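PDB 6K11: Lpg2148(MvcA) from Legionella pneumophila subsp. pneumophila str. Philadelphia 1, which is an effector that probably acts through a deamidase-like activity to remove ubiquitin from the host conjugating enzyme UBE2N and so regulate it. Local coordinates for residues V60-M63 against M64-T68; T260-D263 against W264-D268; S274-I278 against D279-E283; L340-L343 against Q344-Q347. One frame throughout, in Å; residues are numbered along the deposited sequence.

Contact 1 of 4, residues V60-M63 against M64-T68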
ATOM      1  N   VAL A  60     -11.366  -9.057  14.867  1.00 37.92           N
ATOM      2  CA  VAL A  60      -9.915  -8.880  14.891  1.00 37.33           C
ATOM      3  C   VAL A  60      -9.206 -10.228  14.883  1.00 35.45           C
ATOM      4  O   VAL A  60      -8.215 -10.420  14.168  1.00 37.87           O
ATOM      5  CB  VAL A  60      -9.518  -8.027  16.111  1.00 36.04           C
ATOM      6  CG1 VAL A  60      -8.007  -8.061  16.319  1.00 36.53           C
ATOM      7  CG2 VAL A  60     -10.019  -6.609  15.936  1.00 38.37           C
ATOM      8  N   CYS A  61      -9.696 -11.188  15.662  1.00 34.10           N
ATOM      9  CA  CYS A  61      -9.028 -12.480  15.716  1.00 37.67           C
ATOM     10  C   CYS A  61      -9.193 -13.248  14.408  1.00 41.09           C
ATOM     11  O   CYS A  61      -8.312 -14.044  14.046  1.00 37.82           O
ATOM     12  CB  CYS A  61      -9.536 -13.268  16.924  1.00 36.45           C
ATOM     13  SG  CYS A  61      -9.096 -12.394  18.493  1.00 44.81           S
ATOM     14  N   HIS A  62     -10.296 -13.012  13.684  1.00 36.66           N
ATOM     15  CA  HIS A  62     -10.392 -13.459  12.293  1.00 42.48           C
ATOM     16  C   HIS A  62      -9.230 -12.926  11.468  1.00 37.39           C
ATOM     17  O   HIS A  62      -8.537 -13.689  10.794  1.00 38.09           O
ATOM     18  CB  HIS A  62     -11.701 -12.986  11.665  1.00 37.98           C
ATOM     19  CG  HIS A  62     -12.776 -14.019  11.642  1.00 43.20           C
ATOM     20  ND1 HIS A  62     -13.572 -14.288  12.734  1.00 44.39           N
ATOM     21  CD2 HIS A  62     -13.222 -14.820  10.643  1.00 47.27           C
ATOM     22  CE1 HIS A  62     -14.451 -15.224  12.416  1.00 44.50           C
ATOM     23  NE2 HIS A  62     -14.261 -15.563  11.154  1.00 44.13           N
ATOM     24  N   MET A  63      -9.033 -11.606  11.490  1.00 34.02           N
ATOM     25  CA  MET A  63      -7.997 -10.972  10.682  1.00 41.61           C
ATOM     26  C   MET A  63      -6.599 -11.483  11.029  1.00 41.35           C
ATOM     27  O   MET A  63      -5.744 -11.580  10.138  1.00 38.55           O
ATOM     28  CB  MET A  63      -8.073  -9.448  10.836  1.00 40.75           C
ATOM     29  CG  MET A  63      -9.425  -8.859  10.413  1.00 44.88           C
ATOM     30  SD  MET A  63      -9.495  -7.045  10.430  1.00 49.96           S
ATOM     31  CE  MET A  63      -8.831  -6.663  12.047  1.00 46.83           C
ATOM     32  N   MET A  64      -6.346 -11.830  12.301  1.00 35.97           N
ATOM     33  CA  MET A  64      -5.036 -12.368  12.670  1.00 39.08           C
ATOM     34  C   MET A  64      -4.734 -13.715  12.007  1.00 40.04           C
ATOM     35  O   MET A  64      -3.562 -14.095  11.922  1.00 36.67           O
ATOM     36  CB  MET A  64      -4.922 -12.511  14.191  1.00 37.60           C
ATOM     37  CG  MET A  64      -5.029 -11.187  14.943  1.00 38.05           C
ATOM     38  SD  MET A  64      -3.407 -10.449  15.114  1.00 34.61           S
ATOM     39  CE  MET A  64      -2.758 -11.530  16.385  1.00 38.50           C
ATOM     40  N   THR A  65      -5.748 -14.450  11.541  1.00 37.19           N
ATOM     41  CA  THR A  65      -5.528 -15.711  10.836  1.00 37.25           C
ATOM     42  C   THR A  65      -5.716 -15.599   9.321  1.00 38.93           C
ATOM     43  O   THR A  65      -5.714 -16.627   8.626  1.00 38.51           O
ATOM     44  CB  THR A  65      -6.454 -16.810  11.380  1.00 43.47           C
ATOM     45  OG1 THR A  65      -7.810 -16.495  11.029  1.00 44.09           O
ATOM     46  CG2 THR A  65      -6.331 -16.937  12.904  1.00 39.22           C
ATOM     47  N   GLU A  66      -5.855 -14.387   8.788  1.00 37.84           N
ATOM     48  CA  GLU A  66      -6.099 -14.176   7.360  1.00 36.01           C
ATOM     49  C   GLU A  66      -4.991 -13.313   6.766  1.00 35.94           C
ATOM     50  O   GLU A  66      -4.214 -12.706   7.523  1.00 33.65           O
ATOM     51  CB  GLU A  66      -7.473 -13.526   7.166  1.00 37.19           C
ATOM     52  CG  GLU A  66      -8.595 -14.470   7.574  1.00 40.03           C
ATOM     53  CD  GLU A  66      -9.916 -13.770   7.818  1.00 43.25           C
ATOM     54  OE1 GLU A  66      -9.985 -12.535   7.622  1.00 47.20           O
ATOM     55  OE2 GLU A  66     -10.884 -14.466   8.214  1.00 45.26           O
ATOM     56  N   PRO A  67      -4.878 -13.219   5.414  1.00 35.76           N
ATOM     57  CA  PRO A  67      -3.892 -12.293   4.827  1.00 33.98           C
ATOM     58  C   PRO A  67      -4.305 -10.838   4.989  1.00 35.40           C
ATOM     59  O   PRO A  67      -4.910 -10.246   4.083  1.00 33.78           O
ATOM     60  CB  PRO A  67      -3.858 -12.701   3.348  1.00 34.80           C
ATOM     61  CG  PRO A  67      -5.284 -13.233   3.085  1.00 33.41           C
ATOM     62  CD  PRO A  67      -5.642 -13.951   4.376  1.00 37.86           C
ATOM     63  N   THR A  68      -3.975 -10.241   6.134  1.00 29.80           N
ATOM     64  CA  THR A  68      -4.348  -8.860   6.413  1.00 32.54           C
ATOM     65  C   THR A  68      -3.147  -7.980   6.720  1.00 33.79           C
ATOM     66  O   THR A  68      -3.312  -6.870   7.243  1.00 33.40           O
ATOM     67  CB  THR A  68      -5.363  -8.799   7.567  1.00 32.61           C
ATOM     68  OG1 THR A  68      -4.834  -9.479   8.703  1.00 32.17           O
ATOM     69  CG2 THR A  68      -6.670  -9.481   7.155  1.00 37.47           C
TER
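T68 and E66 both fasten onto the carbonyl of M63, where helix 49-64 gives way to the chain that follows. Among the hydrogen bonds, T68 OG1 reaches M63 O at 2.7 Å and E66 N reaches the same oxygen at 3.1 Å. The two donors come from opposite faces of the carbonyl plane, so the oxygen is clamped between them. One residue earlier, H62 O is likewise gripped twice, by T65 N (3.0 Å) and by the hydroxyl T65 OG1 (2.9 Å); the latter can curl back because chi1 of 68° sets OG1 between its own backbone N and carbonyl carbon. An ordinary i to i+4 bond runs from M64 N to V60 O. In a van der Waals contact, E66 OE2 lies at the edge of the H62 ring, in its plane and 3.4 Å from CD2, with ring and carboxylate planes 71° apart. The ring's ND1 is instead bonded to S58 O, which would restrain its rotation. Threonine hydroxyls and i to i+3 backbone N-H groups together take up H62 O and M63 O, and P67 then bends the chain in an inverse gamma turn. V60 and M64 pack against Q35 of helix 28-39, while V60, C61 and T65 touch helix 358-381.

Contact 2 of 4, residues T260-D263 against W264-D268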
ATOM      1  N   THR A 260       0.650 -12.852   3.156  1.00 25.38           N
ATOM      2  CA  THR A 260       1.543 -12.141   4.061  1.00 26.28           C
ATOM      3  C   THR A 260       2.996 -12.310   3.624  1.00 27.10           C
ATOM      4  O   THR A 260       3.321 -13.093   2.732  1.00 24.73           O
ATOM      5  CB  THR A 260       1.395 -12.658   5.495  1.00 27.33           C
ATOM      6  OG1 THR A 260       1.811 -14.029   5.529  1.00 27.57           O
ATOM      7  CG2 THR A 260      -0.086 -12.588   5.949  1.00 28.91           C
ATOM      8  N   LEU A 261       3.886 -11.580   4.299  1.00 26.49           N
ATOM      9  CA  LEU A 261       5.311 -11.751   4.038  1.00 27.42           C
ATOM     10  C   LEU A 261       5.750 -13.175   4.354  1.00 26.51           C
ATOM     11  O   LEU A 261       6.561 -13.768   3.626  1.00 26.02           O
ATOM     12  CB  LEU A 261       6.106 -10.730   4.851  1.00 28.08           C
ATOM     13  CG  LEU A 261       7.632 -10.747   4.700  1.00 29.87           C
ATOM     14  CD1 LEU A 261       8.020 -10.534   3.246  1.00 28.10           C
ATOM     15  CD2 LEU A 261       8.264  -9.689   5.608  1.00 29.41           C
ATOM     16  N   GLN A 262       5.195 -13.754   5.423  1.00 28.40           N
ATOM     17  CA  GLN A 262       5.494 -15.147   5.753  1.00 28.76           C
ATOM     18  C   GLN A 262       5.104 -16.084   4.607  1.00 28.99           C
ATOM     19  O   GLN A 262       5.899 -16.939   4.196  1.00 29.35           O
ATOM     20  CB  GLN A 262       4.769 -15.537   7.042  1.00 28.26           C
ATOM     21  CG  GLN A 262       4.685 -17.043   7.263  1.00 26.43           C
ATOM     22  CD  GLN A 262       4.000 -17.390   8.564  1.00 35.70           C
ATOM     23  OE1 GLN A 262       2.935 -16.854   8.885  1.00 31.25           O
ATOM     24  NE2 GLN A 262       4.615 -18.279   9.332  1.00 28.80           N
ATOM     25  N   ASP A 263       3.876 -15.926   4.083  1.00 27.59           N
ATOM     26  CA  ASP A 263       3.414 -16.699   2.928  1.00 27.03           C
ATOM     27  C   ASP A 263       4.373 -16.542   1.759  1.00 27.35           C
ATOM     28  O   ASP A 263       4.716 -17.516   1.077  1.00 29.15           O
ATOM     29  CB  ASP A 263       2.011 -16.244   2.463  1.00 26.25           C
ATOM     30  CG  ASP A 263       0.890 -16.540   3.460  1.00 32.41           C
ATOM     31  OD1 ASP A 263       0.957 -17.523   4.224  1.00 27.78           O
ATOM     32  OD2 ASP A 263      -0.102 -15.762   3.456  1.00 30.06           O
ATOM     33  N   TRP A 264       4.781 -15.300   1.495  1.00 28.03           N
ATOM     34  CA  TRP A 264       5.691 -15.005   0.393  1.00 27.65           C
ATOM     35  C   TRP A 264       6.971 -15.818   0.512  1.00 26.44           C
ATOM     36  O   TRP A 264       7.376 -16.511  -0.433  1.00 27.63           O
ATOM     37  CB  TRP A 264       5.987 -13.503   0.392  1.00 22.43           C
ATOM     38  CG  TRP A 264       6.901 -13.014  -0.693  1.00 26.44           C
ATOM     39  CD1 TRP A 264       8.252 -12.759  -0.595  1.00 26.53           C
ATOM     40  CD2 TRP A 264       6.526 -12.682  -2.030  1.00 25.50           C
ATOM     41  NE1 TRP A 264       8.730 -12.280  -1.793  1.00 28.96           N
ATOM     42  CE2 TRP A 264       7.692 -12.234  -2.695  1.00 28.50           C
ATOM     43  CE3 TRP A 264       5.310 -12.728  -2.738  1.00 26.71           C
ATOM     44  CZ2 TRP A 264       7.679 -11.820  -4.033  1.00 30.58           C
ATOM     45  CZ3 TRP A 264       5.290 -12.307  -4.063  1.00 26.31           C
ATOM     46  CH2 TRP A 264       6.475 -11.856  -4.700  1.00 28.66           C
ATOM     47  N   PHE A 265       7.605 -15.777   1.688  1.00 25.52           N
ATOM     48  CA  PHE A 265       8.837 -16.530   1.896  1.00 25.02           C
ATOM     49  C   PHE A 265       8.598 -18.039   1.887  1.00 28.01           C
ATOM     50  O   PHE A 265       9.426 -18.798   1.370  1.00 27.93           O
ATOM     51  CB  PHE A 265       9.480 -16.099   3.220  1.00 25.78           C
ATOM     52  CG  PHE A 265      10.271 -14.808   3.146  1.00 26.37           C
ATOM     53  CD1 PHE A 265      11.234 -14.611   2.169  1.00 30.37           C
ATOM     54  CD2 PHE A 265      10.072 -13.816   4.081  1.00 27.07           C
ATOM     55  CE1 PHE A 265      11.968 -13.430   2.129  1.00 27.50           C
ATOM     56  CE2 PHE A 265      10.812 -12.646   4.065  1.00 28.36           C
ATOM     57  CZ  PHE A 265      11.768 -12.452   3.090  1.00 28.31           C
ATOM     58  N   VAL A 266       7.490 -18.507   2.477  1.00 25.51           N
ATOM     59  CA  VAL A 266       7.208 -19.947   2.441  1.00 27.02           C
ATOM     60  C   VAL A 266       7.077 -20.434   0.993  1.00 31.01           C
ATOM     61  O   VAL A 266       7.486 -21.559   0.660  1.00 29.16           O
ATOM     62  CB  VAL A 266       5.938 -20.271   3.270  1.00 29.70           C
ATOM     63  CG1 VAL A 266       5.489 -21.705   3.058  1.00 32.45           C
ATOM     64  CG2 VAL A 266       6.183 -20.019   4.779  1.00 29.90           C
ATOM     65  N   SER A 267       6.536 -19.596   0.103  1.00 25.50           N
ATOM     66  CA  SER A 267       6.361 -19.988  -1.293  1.00 28.97           C
ATOM     67  C   SER A 267       7.636 -19.866  -2.120  1.00 29.27           C
ATOM     68  O   SER A 267       7.631 -20.301  -3.273  1.00 28.04           O
ATOM     69  CB  SER A 267       5.271 -19.134  -1.959  1.00 28.02           C
ATOM     70  OG  SER A 267       5.766 -17.829  -2.249  1.00 26.85           O
ATOM     71  N   ASP A 268       8.703 -19.263  -1.577  1.00 27.12           N
ATOM     72  CA  ASP A 268       9.973 -19.090  -2.299  1.00 31.69           C
ATOM     73  C   ASP A 268       9.793 -18.274  -3.581  1.00 29.95           C
ATOM     74  O   ASP A 268      10.570 -18.410  -4.538  1.00 28.80           O
ATOM     75  CB  ASP A 268      10.643 -20.436  -2.642  1.00 33.03           C
ATOM     76  CG  ASP A 268      10.935 -21.293  -1.420  1.00 34.88           C
ATOM     77  OD1 ASP A 268      11.588 -20.797  -0.481  1.00 34.69           O
ATOM     78  OD2 ASP A 268      10.510 -22.473  -1.408  1.00 36.53           O
TER
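L261 and F265 lie side by side in the short helix 261-266, which opens with a capping box and closes with a Schellman motif at D268. Their face is the tightly packed one. L261 CD1 sits 3.6 Å from F265 CE2 and CG comes nearly as close, so the branched end of the leucine lies beside the CE2 and CD2 atoms of the ring, out of its plane; chi1 of -180° carries L261 CG away from its backbone N toward that ring. W264 is buried next to them, its CB 3.3 Å from L261 O, and its NE1 is bonded to P251 O. Beyond them, S16 of helix 4-19 meets both L261 and F265, and helix 269-274 packs on W264.

The other side is looser. Q262 and V266 also run side by side, but their nearest side-chain atoms, Q262 CG and V266 CG2, are 4.2 Å apart, and V266 is exposed; the amide of Q262 turns to Q17 O instead. At the start of the helix the box is reciprocal: T260 N donates to D263 OD2 at 3.0 Å, meeting it from above the carboxylate plane, and D263 N donates to T260 OG1. At the far end, S267 OG turns back to W264 O at 2.8 Å.

Contact 3 of 4, residues S274-I278 against D279-E283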
ATOM      1  N   SER A 274      14.188 -13.957  -8.199  1.00 33.54           N
ATOM      2  CA  SER A 274      15.622 -13.707  -8.209  1.00 36.48           C
ATOM      3  C   SER A 274      16.300 -14.256  -9.461  1.00 38.13           C
ATOM      4  O   SER A 274      17.259 -13.658  -9.965  1.00 37.04           O
ATOM      5  CB  SER A 274      16.252 -14.338  -6.974  1.00 34.60           C
ATOM      6  OG  SER A 274      17.625 -14.037  -6.926  1.00 40.24           O
ATOM      7  N   ARG A 275      15.818 -15.388  -9.974  1.00 34.74           N
ATOM      8  CA  ARG A 275      16.528 -16.063 -11.049  1.00 42.79           C
ATOM      9  C   ARG A 275      16.465 -15.304 -12.370  1.00 42.87           C
ATOM     10  O   ARG A 275      17.278 -15.578 -13.259  1.00 42.42           O
ATOM     11  CB  ARG A 275      15.991 -17.494 -11.184  1.00 41.72           C
ATOM     12  CG  ARG A 275      15.988 -18.188  -9.822  1.00 41.65           C
ATOM     13  CD  ARG A 275      16.014 -19.691  -9.857  1.00 45.29           C
ATOM     14  NE  ARG A 275      14.666 -20.215  -9.936  1.00 47.49           N
ATOM     15  CZ  ARG A 275      14.077 -20.976  -9.016  1.00 43.84           C
ATOM     16  NH1 ARG A 275      14.708 -21.362  -7.910  1.00 42.86           N
ATOM     17  NH2 ARG A 275      12.836 -21.374  -9.231  1.00 41.22           N
ATOM     18  N   ILE A 276      15.562 -14.329 -12.519  1.00 41.19           N
ATOM     19  CA  ILE A 276      15.553 -13.586 -13.778  1.00 40.17           C
ATOM     20  C   ILE A 276      16.638 -12.523 -13.840  1.00 41.44           C
ATOM     21  O   ILE A 276      16.957 -12.044 -14.938  1.00 40.32           O
ATOM     22  CB  ILE A 276      14.171 -12.964 -14.065  1.00 43.34           C
ATOM     23  CG1 ILE A 276      13.940 -11.688 -13.252  1.00 39.07           C
ATOM     24  CG2 ILE A 276      13.056 -14.000 -13.839  1.00 41.80           C
ATOM     25  CD1 ILE A 276      12.670 -10.960 -13.679  1.00 41.72           C
ATOM     26  N   GLY A 277      17.243 -12.172 -12.713  1.00 39.42           N
ATOM     27  CA  GLY A 277      18.276 -11.144 -12.704  1.00 40.63           C
ATOM     28  C   GLY A 277      17.704  -9.749 -12.526  1.00 39.07           C
ATOM     29  O   GLY A 277      16.630  -9.422 -13.016  1.00 38.83           O
ATOM     30  N   ILE A 278      18.471  -8.902 -11.829  1.00 38.32           N
ATOM     31  CA  ILE A 278      17.986  -7.576 -11.434  1.00 39.72           C
ATOM     32  C   ILE A 278      17.739  -6.688 -12.652  1.00 46.09           C
ATOM     33  O   ILE A 278      16.801  -5.876 -12.660  1.00 41.85           O
ATOM     34  CB  ILE A 278      18.969  -6.921 -10.446  1.00 38.84           C
ATOM     35  CG1 ILE A 278      18.435  -5.562  -9.968  1.00 44.80           C
ATOM     36  CG2 ILE A 278      20.364  -6.778 -11.074  1.00 42.62           C
ATOM     37  CD1 ILE A 278      17.035  -5.630  -9.333  1.00 42.78           C
ATOM     38  N   ASP A 279      18.570  -6.821 -13.695  1.00 43.26           N
ATOM     39  CA  ASP A 279      18.399  -5.986 -14.883  1.00 45.87           C
ATOM     40  C   ASP A 279      17.056  -6.260 -15.549  1.00 41.31           C
ATOM     41  O   ASP A 279      16.302  -5.328 -15.853  1.00 43.61           O
ATOM     42  CB  ASP A 279      19.543  -6.217 -15.874  1.00 48.04           C
ATOM     43  CG  ASP A 279      20.878  -5.692 -15.371  1.00 53.03           C
ATOM     44  OD1 ASP A 279      20.906  -4.654 -14.675  1.00 56.43           O
ATOM     45  OD2 ASP A 279      21.910  -6.320 -15.692  1.00 64.26           O
ATOM     46  N   LYS A 280      16.737  -7.540 -15.772  1.00 42.31           N
ATOM     47  CA  LYS A 280      15.449  -7.902 -16.358  1.00 43.56           C
ATOM     48  C   LYS A 280      14.283  -7.489 -15.468  1.00 40.91           C
ATOM     49  O   LYS A 280      13.252  -7.025 -15.971  1.00 38.35           O
ATOM     50  CB  LYS A 280      15.388  -9.405 -16.629  1.00 45.46           C
ATOM     51  CG  LYS A 280      14.246  -9.810 -17.566  1.00 50.47           C
ATOM     52  CD  LYS A 280      14.474  -9.261 -18.975  1.00 56.06           C
ATOM     53  CE  LYS A 280      15.814  -9.733 -19.543  1.00 57.54           C
ATOM     54  NZ  LYS A 280      16.624  -8.636 -20.158  1.00 60.02           N
ATOM     55  N   TYR A 281      14.410  -7.680 -14.147  1.00 38.64           N
ATOM     56  CA  TYR A 281      13.364  -7.217 -13.230  1.00 38.40           C
ATOM     57  C   TYR A 281      13.124  -5.717 -13.389  1.00 37.11           C
ATOM     58  O   TYR A 281      11.977  -5.269 -13.498  1.00 35.64           O
ATOM     59  CB  TYR A 281      13.722  -7.559 -11.771  1.00 36.05           C
ATOM     60  CG  TYR A 281      12.546  -7.442 -10.788  1.00 34.33           C
ATOM     61  CD1 TYR A 281      12.246  -6.229 -10.172  1.00 36.74           C
ATOM     62  CD2 TYR A 281      11.746  -8.546 -10.477  1.00 34.84           C
ATOM     63  CE1 TYR A 281      11.182  -6.101  -9.280  1.00 32.71           C
ATOM     64  CE2 TYR A 281      10.669  -8.428  -9.571  1.00 34.73           C
ATOM     65  CZ  TYR A 281      10.398  -7.197  -8.984  1.00 34.90           C
ATOM     66  OH  TYR A 281       9.332  -7.052  -8.097  1.00 31.39           O
ATOM     67  N   ILE A 282      14.196  -4.920 -13.419  1.00 36.34           N
ATOM     68  CA  ILE A 282      14.021  -3.474 -13.556  1.00 37.63           C
ATOM     69  C   ILE A 282      13.386  -3.135 -14.901  1.00 38.19           C
ATOM     70  O   ILE A 282      12.513  -2.261 -14.994  1.00 37.90           O
ATOM     71  CB  ILE A 282      15.365  -2.742 -13.365  1.00 42.68           C
ATOM     72  CG1 ILE A 282      15.838  -2.858 -11.920  1.00 38.92           C
ATOM     73  CG2 ILE A 282      15.225  -1.275 -13.738  1.00 43.84           C
ATOM     74  CD1 ILE A 282      17.220  -2.280 -11.693  1.00 42.35           C
ATOM     75  N   GLU A 283      13.808  -3.823 -15.962  1.00 36.98           N
ATOM     76  CA  GLU A 283      13.255  -3.531 -17.278  1.00 41.53           C
ATOM     77  C   GLU A 283      11.753  -3.747 -17.300  1.00 39.79           C
ATOM     78  O   GLU A 283      11.011  -2.936 -17.864  1.00 42.20           O
ATOM     79  CB  GLU A 283      13.945  -4.393 -18.335  1.00 44.10           C
ATOM     80  CG  GLU A 283      15.371  -3.930 -18.626  1.00 46.88           C
ATOM     81  CD  GLU A 283      16.159  -4.964 -19.399  1.00 55.76           C
ATOM     82  OE1 GLU A 283      15.523  -5.823 -20.056  1.00 55.96           O
ATOM     83  OE2 GLU A 283      17.411  -4.916 -19.341  1.00 59.66           O
TER
HETATM   84  O   HOH W   1      18.561 -10.027 -15.768  1.00 43.71           O
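The Y281 ring is approached at its edge by I276, whose CD1 lies near the ring plane and 4.1 Å from CD2. F304 stacks on this ring, and F249 meets it with the planes about 55° apart. The same I276 CD1 is 4.0 Å from Y281 CB, so the methyl follows the root of the side chain as well as the ring. It gets there because chi1 of 79° places I276 CG1 between its backbone N and carbonyl carbon.

Next to this pair, I278 and I282 lean across each other, CG1 of I278 being 3.9 Å from CD1 of I282; both touch L110 of helix 104-111. On the outer side the contacts are polar. K280 NZ forms a salt bridge with E283 OE1 (3.0 Å), met on the syn side but 32° out of the carboxylate plane, and E283 OE2 has a second partner in K107. A water receives the N-H of K280 and donates to I276 O at 2.7 Å, joining the turn to the first helical turn.

G277 O accepts from Y281 N at 3.0 Å. Glycine suits G277, whose backbone angles would jam a CB against the preceding carbonyl. The type I beta turn from S274 to G277 is thus a tight turn linking helix 269-274 to helix 278-288, with glycine at the N-cap position.

Contact 4 of 4, residues L340-L343 against Q344-Q347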
ATOM      1  N   LEU A 340      21.795  -8.193  11.436  1.00 32.27           N
ATOM      2  CA  LEU A 340      21.849  -9.494  12.105  1.00 32.42           C
ATOM      3  C   LEU A 340      21.630  -9.371  13.607  1.00 34.10           C
ATOM      4  O   LEU A 340      21.075 -10.286  14.228  1.00 33.96           O
ATOM      5  CB  LEU A 340      23.191 -10.180  11.830  1.00 35.23           C
ATOM      6  CG  LEU A 340      23.441 -10.693  10.406  1.00 36.01           C
ATOM      7  CD1 LEU A 340      24.935 -10.967  10.168  1.00 39.21           C
ATOM      8  CD2 LEU A 340      22.597 -11.933  10.126  1.00 37.25           C
ATOM      9  N   LYS A 341      22.078  -8.269  14.210  1.00 35.93           N
ATOM     10  CA  LYS A 341      21.807  -8.028  15.625  1.00 33.36           C
ATOM     11  C   LYS A 341      20.333  -7.738  15.878  1.00 33.96           C
ATOM     12  O   LYS A 341      19.762  -8.214  16.867  1.00 34.26           O
ATOM     13  CB  LYS A 341      22.648  -6.862  16.131  1.00 40.02           C
ATOM     14  CG  LYS A 341      22.472  -6.649  17.614  1.00 44.21           C
ATOM     15  CD  LYS A 341      23.761  -6.223  18.284  1.00 54.99           C
ATOM     16  CE  LYS A 341      23.518  -5.930  19.756  1.00 62.16           C
ATOM     17  NZ  LYS A 341      23.831  -4.515  20.074  1.00 63.18           N
ATOM     18  N   ASN A 342      19.710  -6.938  15.016  1.00 31.53           N
ATOM     19  CA  ASN A 342      18.266  -6.717  15.116  1.00 34.56           C
ATOM     20  C   ASN A 342      17.488  -8.023  14.978  1.00 31.83           C
ATOM     21  O   ASN A 342      16.519  -8.262  15.708  1.00 33.36           O
ATOM     22  CB  ASN A 342      17.821  -5.719  14.044  1.00 31.70           C
ATOM     23  CG  ASN A 342      18.300  -4.311  14.340  1.00 42.55           C
ATOM     24  OD1 ASN A 342      18.632  -3.996  15.481  1.00 37.85           O
ATOM     25  ND2 ASN A 342      18.336  -3.457  13.320  1.00 37.60           N
ATOM     26  N   LEU A 343      17.878  -8.860  14.024  1.00 32.08           N
ATOM     27  CA  LEU A 343      17.212 -10.146  13.839  1.00 32.04           C
ATOM     28  C   LEU A 343      17.433 -11.059  15.043  1.00 34.74           C
ATOM     29  O   LEU A 343      16.513 -11.770  15.471  1.00 30.10           O
ATOM     30  CB  LEU A 343      17.711 -10.798  12.547  1.00 31.35           C
ATOM     31  CG  LEU A 343      17.187 -10.143  11.261  1.00 31.61           C
ATOM     32  CD1 LEU A 343      18.146 -10.419  10.096  1.00 33.52           C
ATOM     33  CD2 LEU A 343      15.749 -10.642  10.921  1.00 30.34           C
ATOM     34  N   GLN A 344      18.643 -11.054  15.610  1.00 32.21           N
ATOM     35  CA  GLN A 344      18.883 -11.885  16.786  1.00 32.54           C
ATOM     36  C   GLN A 344      18.095 -11.389  17.996  1.00 31.62           C
ATOM     37  O   GLN A 344      17.626 -12.198  18.805  1.00 32.10           O
ATOM     38  CB  GLN A 344      20.380 -11.941  17.118  1.00 36.81           C
ATOM     39  CG  GLN A 344      20.708 -12.926  18.244  1.00 42.39           C
ATOM     40  CD  GLN A 344      19.933 -14.263  18.141  1.00 43.93           C
ATOM     41  OE1 GLN A 344      19.884 -14.906  17.072  1.00 48.69           O
ATOM     42  NE2 GLN A 344      19.321 -14.676  19.252  1.00 40.93           N
ATOM     43  N   GLU A 345      17.938 -10.071  18.145  1.00 31.19           N
ATOM     44  CA  GLU A 345      17.117  -9.561  19.242  1.00 32.87           C
ATOM     45  C   GLU A 345      15.647  -9.914  19.046  1.00 31.29           C
ATOM     46  O   GLU A 345      14.941 -10.193  20.018  1.00 34.49           O
ATOM     47  CB  GLU A 345      17.277  -8.054  19.384  1.00 36.40           C
ATOM     48  CG  GLU A 345      18.596  -7.662  20.054  1.00 43.00           C
ATOM     49  CD  GLU A 345      18.952  -6.205  19.859  1.00 49.73           C
ATOM     50  OE1 GLU A 345      18.206  -5.478  19.158  1.00 55.60           O
ATOM     51  OE2 GLU A 345      19.998  -5.791  20.401  1.00 57.10           O
ATOM     52  N   THR A 346      15.174  -9.938  17.802  1.00 33.17           N
ATOM     53  CA  THR A 346      13.816 -10.419  17.557  1.00 30.58           C
ATOM     54  C   THR A 346      13.696 -11.900  17.895  1.00 28.68           C
ATOM     55  O   THR A 346      12.704 -12.328  18.493  1.00 31.24           O
ATOM     56  CB  THR A 346      13.455 -10.138  16.107  1.00 31.28           C
ATOM     57  OG1 THR A 346      13.567  -8.729  15.893  1.00 31.98           O
ATOM     58  CG2 THR A 346      12.029 -10.595  15.801  1.00 30.70           C
ATOM     59  N   GLN A 347      14.719 -12.695  17.541  1.00 29.08           N
ATOM     60  CA  GLN A 347      14.712 -14.119  17.859  1.00 30.06           C
ATOM     61  C   GLN A 347      14.659 -14.352  19.363  1.00 32.09           C
ATOM     62  O   GLN A 347      13.986 -15.283  19.829  1.00 31.83           O
ATOM     63  CB  GLN A 347      15.939 -14.804  17.241  1.00 30.54           C
ATOM     64  CG  GLN A 347      16.006 -16.319  17.492  1.00 33.61           C
ATOM     65  CD  GLN A 347      14.951 -17.088  16.694  1.00 37.11           C
ATOM     66  OE1 GLN A 347      14.977 -17.094  15.461  1.00 33.42           O
ATOM     67  NE2 GLN A 347      14.015 -17.724  17.396  1.00 32.30           N
TER
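N342 O is held by two donors from a single residue, T346: the backbone N and the hydroxyl OG1, each at 3.0 Å from that oxygen. They arrive from opposite faces of the carbonyl plane, so the acceptor is straddled. The hydroxyl reaches back because chi1 of -59° lays T346 OG1 beside its own backbone N, anti to the carbonyl carbon. This is the familiar way a threonine inside a helix spends its hydroxyl on the carbonyl four residues earlier, and here it gives a buried side chain a partner for its polar atom.

The flanking pairs L340 with Q344, K341 with E345 and L343 with Q347 carry the usual i to i+4 backbone bonds. On the exposed flank, K341 and E345 slant across one another. E345 OE2 rests 3.6 Å from K341 CE, while K341 NZ stays 4.1 Å from the same oxygen, too far for a salt bridge; the attraction of opposite charges probably still favours the pairing, and the contact itself is made by the lysine methylenes. E345 CG also lies over K341 O at 3.4 Å. The carboxylate also passes obliquely by the amide of N342, E345 OE1 being 4.0 Å from N342 OD1, with the two planes 44° apart; N342 ND2 is committed to L81 O.

Helix 336-351 packs through these residues against helix 4-19: L340 lies on V8, L343 on K11, and T346 and Q347 on M15, while Q344 OE1 accepts from K11 NZ and Q347 NE2 donates to Y19 OH of that helix and to D351 OD1 of its own.

All four contacts are local, but their places in the fold differ. Contact 1 is a surface helix end; contacts 2, 3 and 4 are each partly buried. Contacts 2 and 4 share a support, since both their helices lie against helix 4-19, with centres about 19 Å apart. Contact 1 meets contact 2 directly, P67 CA lying 4.0 Å from T260 CG2, whereas contact 3 touches none of the others, coming closest to contact 2, with nearest atoms about 6 Å apart. Their chemistry follows position: hydroxyls close a helix end in contact 1, a capping box and aromatic packing dominate contact 2, aliphatic contacts, a tyrosine edge and a water mark the entry in contact 3, and a mid-helix threonine characterises contact 4.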